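Local coordinates for transcriptional regulator, MarR family (Listeria monocytogenes str. 4b, PDB 2QWW), which probably binds DNA as a winged helix-turn-helix repressor of the MarR family, possibly controlling genes for resistance to antibiotics, at residues Ala45-Ile50 against Gly83-Leu88; Val49-Pro54 against Leu110-Thr115. One frame throughout, in Å; residues are numbered along the deposited sequence.

Interaction 1: Ala45-Ile50 against Gly83-Leu88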
loop_
_atom_site.group_PDB
_atom_site.type_symbol
_atom_site.label_atom_id
_atom_site.label_comp_id
_atom_site.label_asym_id
_atom_site.label_seq_id
_atom_site.Cartn_x
_atom_site.Cartn_y
_atom_site.Cartn_z
ATOM N N ALA A 45 2.904 -10.231 -4.435
ATOM C CA ALA A 45 2.064 -9.358 -5.243
ATOM C C ALA A 45 1.810 -10.009 -6.605
ATOM O O ALA A 45 0.678 -10.029 -7.100
ATOM C CB ALA A 45 2.718 -8.008 -5.414
HETATM N N MSE A 46 2.868 -10.564 -7.194
HETATM C CA MSE A 46 2.792 -11.272 -8.483
HETATM C C MSE A 46 1.882 -12.483 -8.385
HETATM O O MSE A 46 1.012 -12.682 -9.233
HETATM C CB MSE A 46 4.196 -11.693 -8.910
HETATM C CG MSE A 46 4.308 -12.491 -10.229
HETATM SE SE MSE A 46 6.163 -12.618 -10.979
HETATM C CE MSE A 46 6.479 -10.797 -11.264
ATOM N N ILE A 47 2.094 -13.286 -7.345
ATOM C CA ILE A 47 1.302 -14.493 -7.102
ATOM C C ILE A 47 -0.172 -14.144 -7.040
ATOM O O ILE A 47 -0.989 -14.820 -7.639
ATOM C CB ILE A 47 1.689 -15.179 -5.773
ATOM C CG1 ILE A 47 3.102 -15.756 -5.837
ATOM C CG2 ILE A 47 0.716 -16.309 -5.432
ATOM C CD1 ILE A 47 3.238 -17.043 -6.594
ATOM N N ASN A 48 -0.484 -13.061 -6.336
ATOM C CA ASN A 48 -1.852 -12.604 -6.154
ATOM C C ASN A 48 -2.521 -12.096 -7.440
ATOM O O ASN A 48 -3.702 -12.367 -7.667
ATOM C CB ASN A 48 -1.899 -11.571 -5.023
ATOM C CG ASN A 48 -1.580 -12.196 -3.648
ATOM O OD1 ASN A 48 -1.930 -13.351 -3.384
ATOM N ND2 ASN A 48 -0.922 -11.424 -2.771
ATOM N N VAL A 49 -1.765 -11.397 -8.274
ATOM C CA VAL A 49 -2.253 -10.969 -9.575
ATOM C C VAL A 49 -2.546 -12.199 -10.424
ATOM O O VAL A 49 -3.595 -12.292 -11.040
ATOM C CB VAL A 49 -1.230 -10.112 -10.316
ATOM C CG1 VAL A 49 -1.632 -9.912 -11.770
ATOM C CG2 VAL A 49 -1.028 -8.745 -9.614
ATOM N N ILE A 50 -1.631 -13.159 -10.435
ATOM C CA ILE A 50 -1.805 -14.365 -11.258
ATOM C C ILE A 50 -2.998 -15.201 -10.785
ATOM O O ILE A 50 -3.648 -15.904 -11.578
ATOM C CB ILE A 50 -0.497 -15.215 -11.309
ATOM C CG1 ILE A 50 0.639 -14.425 -11.954
ATOM C CG2 ILE A 50 -0.690 -16.474 -12.110
ATOM C CD1 ILE A 50 2.001 -15.122 -11.892
ATOM N N GLY A 83 8.050 -23.864 -8.348
ATOM C CA GLY A 83 6.826 -24.626 -8.611
ATOM C C GLY A 83 5.525 -23.903 -8.322
ATOM O O GLY A 83 4.477 -24.521 -8.273
ATOM N N LEU A 84 5.563 -22.585 -8.186
ATOM C CA LEU A 84 4.373 -21.834 -7.840
ATOM C C LEU A 84 3.533 -21.368 -9.032
ATOM O O LEU A 84 2.365 -21.037 -8.870
ATOM C CB LEU A 84 4.769 -20.652 -6.971
ATOM C CG LEU A 84 5.603 -21.047 -5.745
ATOM C CD1 LEU A 84 5.919 -19.815 -4.995
ATOM C CD2 LEU A 84 4.872 -22.058 -4.868
ATOM N N VAL A 85 4.121 -21.296 -10.215
ATOM C CA VAL A 85 3.377 -20.891 -11.401
ATOM C C VAL A 85 3.701 -21.871 -12.479
ATOM O O VAL A 85 4.776 -22.464 -12.464
ATOM C CB VAL A 85 3.726 -19.475 -11.916
ATOM C CG1 VAL A 85 3.626 -18.452 -10.809
ATOM C CG2 VAL A 85 5.089 -19.426 -12.527
ATOM N N VAL A 86 2.788 -22.016 -13.426
ATOM C CA VAL A 86 3.009 -22.903 -14.554
ATOM C C VAL A 86 2.791 -22.133 -15.846
ATOM O O VAL A 86 1.865 -21.332 -15.942
ATOM C CB VAL A 86 2.094 -24.129 -14.480
ATOM C CG1 VAL A 86 2.221 -24.767 -13.118
ATOM C CG2 VAL A 86 0.662 -23.769 -14.716
ATOM N N LYS A 87 3.647 -22.370 -16.833
ATOM C CA LYS A 87 3.531 -21.707 -18.130
ATOM C C LYS A 87 2.378 -22.381 -18.873
ATOM O O LYS A 87 2.212 -23.603 -18.783
ATOM C CB LYS A 87 4.817 -21.875 -18.947
ATOM C CG LYS A 87 6.078 -21.411 -18.263
ATOM C CD LYS A 87 7.339 -21.905 -18.966
ATOM C CE LYS A 87 7.645 -21.136 -20.238
ATOM N NZ LYS A 87 8.905 -21.613 -20.903
ATOM N N LEU A 88 1.577 -21.602 -19.599
ATOM C CA LEU A 88 0.476 -22.193 -20.374
ATOM C C LEU A 88 0.888 -22.644 -21.788
ATOM O O LEU A 88 0.083 -23.209 -22.525
ATOM C CB LEU A 88 -0.740 -21.267 -20.376
ATOM C CG LEU A 88 -1.313 -21.082 -18.968
ATOM C CD1 LEU A 88 -2.477 -20.128 -19.009
ATOM C CD2 LEU A 88 -1.741 -22.394 -18.338
#
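Four aliphatic side chains, I47 and I50 from one side and L84 and V85 from the other, make a small, wholly buried apolar contact between helix 41-52 and the turn before strand 85-87 together with the first residue of that strand. No hydrogen bond crosses it; the nearest backbones, at I47 and V85, keep their CA atoms 8.0 Å apart, and the gap is filled by side-chain carbons, chiefly the CD1 methyls of I47 and I50. I47 does most of the reaching. Its CB does not aim straight at the other segment, but CG1 stands anti to the carbonyl carbon (chi1 -67°) and the second torsion carries CD1 across, until it lies 3.9 Å from L84 CB and 4.2 Å from L84 CD1. The same methyl comes only loosely near V85 CG1, at 4.5 Å. One turn further along the helix, I50 sends its CB toward the segment 83-88, and its extended branch (chi2 173°) brings CD1 to 3.9 Å from V85 CG1, the two side chains meeting at about a right angle. These residues belong to the winged helix-turn-helix domain of the MarR family, in which strands 85-87 and 100-103 form the wing hairpin. Helix 69-81 ends at G83 in a Schellman motif, whose positive phi (72°) suits glycine, and the chain then turns into the wing. Beta-branched valine fits the extended backbone at V85, where one methyl meets the helix and the side chain also touches I80. L103 of strand 100-103, the middle strand of the sheet, packs on both I47 and I50, while the selenomethionine M46 turns to another side of the helix and packs on N75, V76 and L79 of helix 69-81.

Interaction 2: Val49-Pro54 against Leu110-Thr115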
loop_
_atom_site.group_PDB
_atom_site.type_symbol
_atom_site.label_atom_id
_atom_site.label_comp_id
_atom_site.label_asym_id
_atom_site.label_seq_id
_atom_site.Cartn_x
_atom_site.Cartn_y
_atom_site.Cartn_z
ATOM N N VAL A 49 -1.765 -11.397 -8.274
ATOM C CA VAL A 49 -2.253 -10.969 -9.575
ATOM C C VAL A 49 -2.546 -12.199 -10.424
ATOM O O VAL A 49 -3.595 -12.292 -11.040
ATOM C CB VAL A 49 -1.230 -10.112 -10.316
ATOM C CG1 VAL A 49 -1.632 -9.912 -11.770
ATOM C CG2 VAL A 49 -1.028 -8.745 -9.614
ATOM N N ILE A 50 -1.631 -13.159 -10.435
ATOM C CA ILE A 50 -1.805 -14.365 -11.258
ATOM C C ILE A 50 -2.998 -15.201 -10.785
ATOM O O ILE A 50 -3.648 -15.904 -11.578
ATOM C CB ILE A 50 -0.497 -15.215 -11.309
ATOM C CG1 ILE A 50 0.639 -14.425 -11.954
ATOM C CG2 ILE A 50 -0.690 -16.474 -12.110
ATOM C CD1 ILE A 50 2.001 -15.122 -11.892
ATOM N N TYR A 51 -3.282 -15.146 -9.493
ATOM C CA TYR A 51 -4.391 -15.894 -8.929
ATOM C C TYR A 51 -5.729 -15.358 -9.439
ATOM O O TYR A 51 -6.619 -16.131 -9.774
ATOM C CB TYR A 51 -4.361 -15.814 -7.400
ATOM C CG TYR A 51 -5.398 -16.676 -6.705
ATOM C CD1 TYR A 51 -5.476 -18.045 -6.952
ATOM C CD2 TYR A 51 -6.270 -16.132 -5.771
ATOM C CE1 TYR A 51 -6.411 -18.841 -6.308
ATOM C CE2 TYR A 51 -7.209 -16.916 -5.122
ATOM C CZ TYR A 51 -7.272 -18.277 -5.394
ATOM O OH TYR A 51 -8.197 -19.062 -4.744
ATOM N N SER A 52 -5.858 -14.039 -9.507
ATOM C CA SER A 52 -7.108 -13.425 -9.941
ATOM C C SER A 52 -7.272 -13.381 -11.460
ATOM O O SER A 52 -8.383 -13.189 -11.963
ATOM C CB SER A 52 -7.216 -12.007 -9.389
ATOM O OG SER A 52 -6.221 -11.157 -9.940
ATOM N N THR A 53 -6.171 -13.549 -12.184
ATOM C CA THR A 53 -6.197 -13.473 -13.623
ATOM C C THR A 53 -5.356 -14.587 -14.227
ATOM O O THR A 53 -4.265 -14.341 -14.741
ATOM C CB THR A 53 -5.694 -12.111 -14.074
ATOM O OG1 THR A 53 -6.323 -11.107 -13.270
ATOM C CG2 THR A 53 -6.017 -11.864 -15.564
ATOM N N PRO A 54 -5.852 -15.829 -14.138
ATOM C CA PRO A 54 -5.146 -16.931 -14.742
ATOM C C PRO A 54 -5.091 -16.772 -16.244
ATOM O O PRO A 54 -6.088 -16.435 -16.872
ATOM C CB PRO A 54 -5.977 -18.156 -14.357
ATOM C CG PRO A 54 -7.272 -17.652 -13.967
ATOM C CD PRO A 54 -7.070 -16.273 -13.439
ATOM N N LEU A 110 -0.253 -20.736 -1.027
ATOM C CA LEU A 110 0.486 -19.598 -0.453
ATOM C C LEU A 110 -0.194 -18.261 -0.711
ATOM O O LEU A 110 -0.079 -17.342 0.114
ATOM C CB LEU A 110 1.924 -19.532 -0.982
ATOM C CG LEU A 110 2.785 -20.776 -0.780
ATOM C CD1 LEU A 110 4.137 -20.581 -1.429
ATOM C CD2 LEU A 110 2.934 -21.089 0.689
ATOM N N SER A 111 -0.842 -18.117 -1.870
ATOM C CA SER A 111 -1.611 -16.906 -2.150
ATOM C C SER A 111 -2.639 -16.753 -1.024
ATOM O O SER A 111 -2.707 -15.719 -0.368
ATOM C CB SER A 111 -2.338 -17.012 -3.487
ATOM O OG SER A 111 -2.975 -15.784 -3.792
ATOM N N LYS A 112 -3.376 -17.826 -0.767
ATOM C CA LYS A 112 -4.380 -17.872 0.297
ATOM C C LYS A 112 -3.813 -17.510 1.684
ATOM O O LYS A 112 -4.416 -16.732 2.432
ATOM C CB LYS A 112 -5.046 -19.255 0.326
ATOM C CG LYS A 112 -5.965 -19.510 -0.875
ATOM C CD LYS A 112 -6.304 -20.971 -1.041
ATOM C CE LYS A 112 -7.187 -21.195 -2.262
ATOM N NZ LYS A 112 -7.433 -22.652 -2.505
ATOM N N ARG A 113 -2.648 -18.054 2.015
ATOM C CA ARG A 113 -2.014 -17.738 3.290
ATOM C C ARG A 113 -1.519 -16.286 3.322
ATOM O O ARG A 113 -1.376 -15.689 4.399
ATOM C CB ARG A 113 -0.886 -18.729 3.588
ATOM C CG ARG A 113 -1.372 -20.165 3.829
ATOM C CD ARG A 113 -0.213 -21.114 4.090
ATOM N NE ARG A 113 0.610 -20.609 5.185
ATOM C CZ ARG A 113 1.823 -21.055 5.511
ATOM N NH1 ARG A 113 2.406 -22.038 4.830
ATOM N NH2 ARG A 113 2.467 -20.490 6.533
ATOM N N SER A 114 -1.268 -15.704 2.151
ATOM C CA SER A 114 -0.849 -14.301 2.078
ATOM C C SER A 114 -2.016 -13.339 2.332
ATOM O O SER A 114 -1.836 -12.268 2.922
ATOM C CB SER A 114 -0.253 -13.989 0.707
ATOM O OG SER A 114 0.236 -12.658 0.675
ATOM N N THR A 115 -3.210 -13.708 1.878
ATOM C CA THR A 115 -4.398 -12.849 2.048
ATOM C C THR A 115 -4.972 -12.971 3.459
ATOM O O THR A 115 -5.405 -11.970 4.029
ATOM C CB THR A 115 -5.466 -13.176 0.996
ATOM O OG1 THR A 115 -5.830 -14.564 1.087
ATOM C CG2 THR A 115 -4.920 -12.896 -0.388
#
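Y51 lays the inner part of its side chain beside S111 and carries its hydroxyl out to the stem of K112. With CG anti to the backbone N (chi1 -174°), the ring swings from the last turn of helix 41-52 toward helix 105-115. S111 OG approaches the ring obliquely and lies 3.9 Å from Y51 CD2, about as far as it is from Y51 CB. This is van der Waals contact: the polar partner of S111 OG is N48 OD1, one turn back on the tyrosine's own helix. Serine suits this buried position because it is small enough for a close helix approach, Y51 and S111 having CA atoms 7.4 Å apart, yet can still hydrogen-bond to the asparagine. At the outer end, Y51 OH is 3.4 Å from K112 CE. The lysine chain, extended beyond CG, crosses the tyrosine at about a right angle, and a single methylene, CE, lies against the hydroxyl. Both residues are exposed, and a long amphipathic chain beside a phenol suits such a border, where apolar parts pack and polar ends can meet water. In its own helix, T115 OG1 hydrogen-bonds back to K112 O at 2.9 Å. Beyond the pair, L103 of strand 100-103 touches Y51, L37 of helix 8-37 packs on L110 and S114, and N33 of that long helix hydrogen-bonds to R113 O.

How the interactions relate
Both contacts start from helix 41-52, which follows the long N-terminal helix 8-37. From there the chain runs through helices 58-65 and 69-81 before interaction 1 closes a loop with 32 residues between its segments, tying the helix to the first wing strand. The chain then passes round the wing and back along strand 100-103 into helix 105-115, where interaction 2 closes a longer loop of 55 residues. The starting segments overlap at V49 and I50, so the loops are staggered, with interaction 2 both starting and ending later. Their centres lie 8 Å apart. I47 CG2 meets S111 CB at 3.7 Å, and L84 CD2 meets L110 CD1 at 3.8 Å, joining helix 105-115 to helix 41-52 and to the turn before the wing.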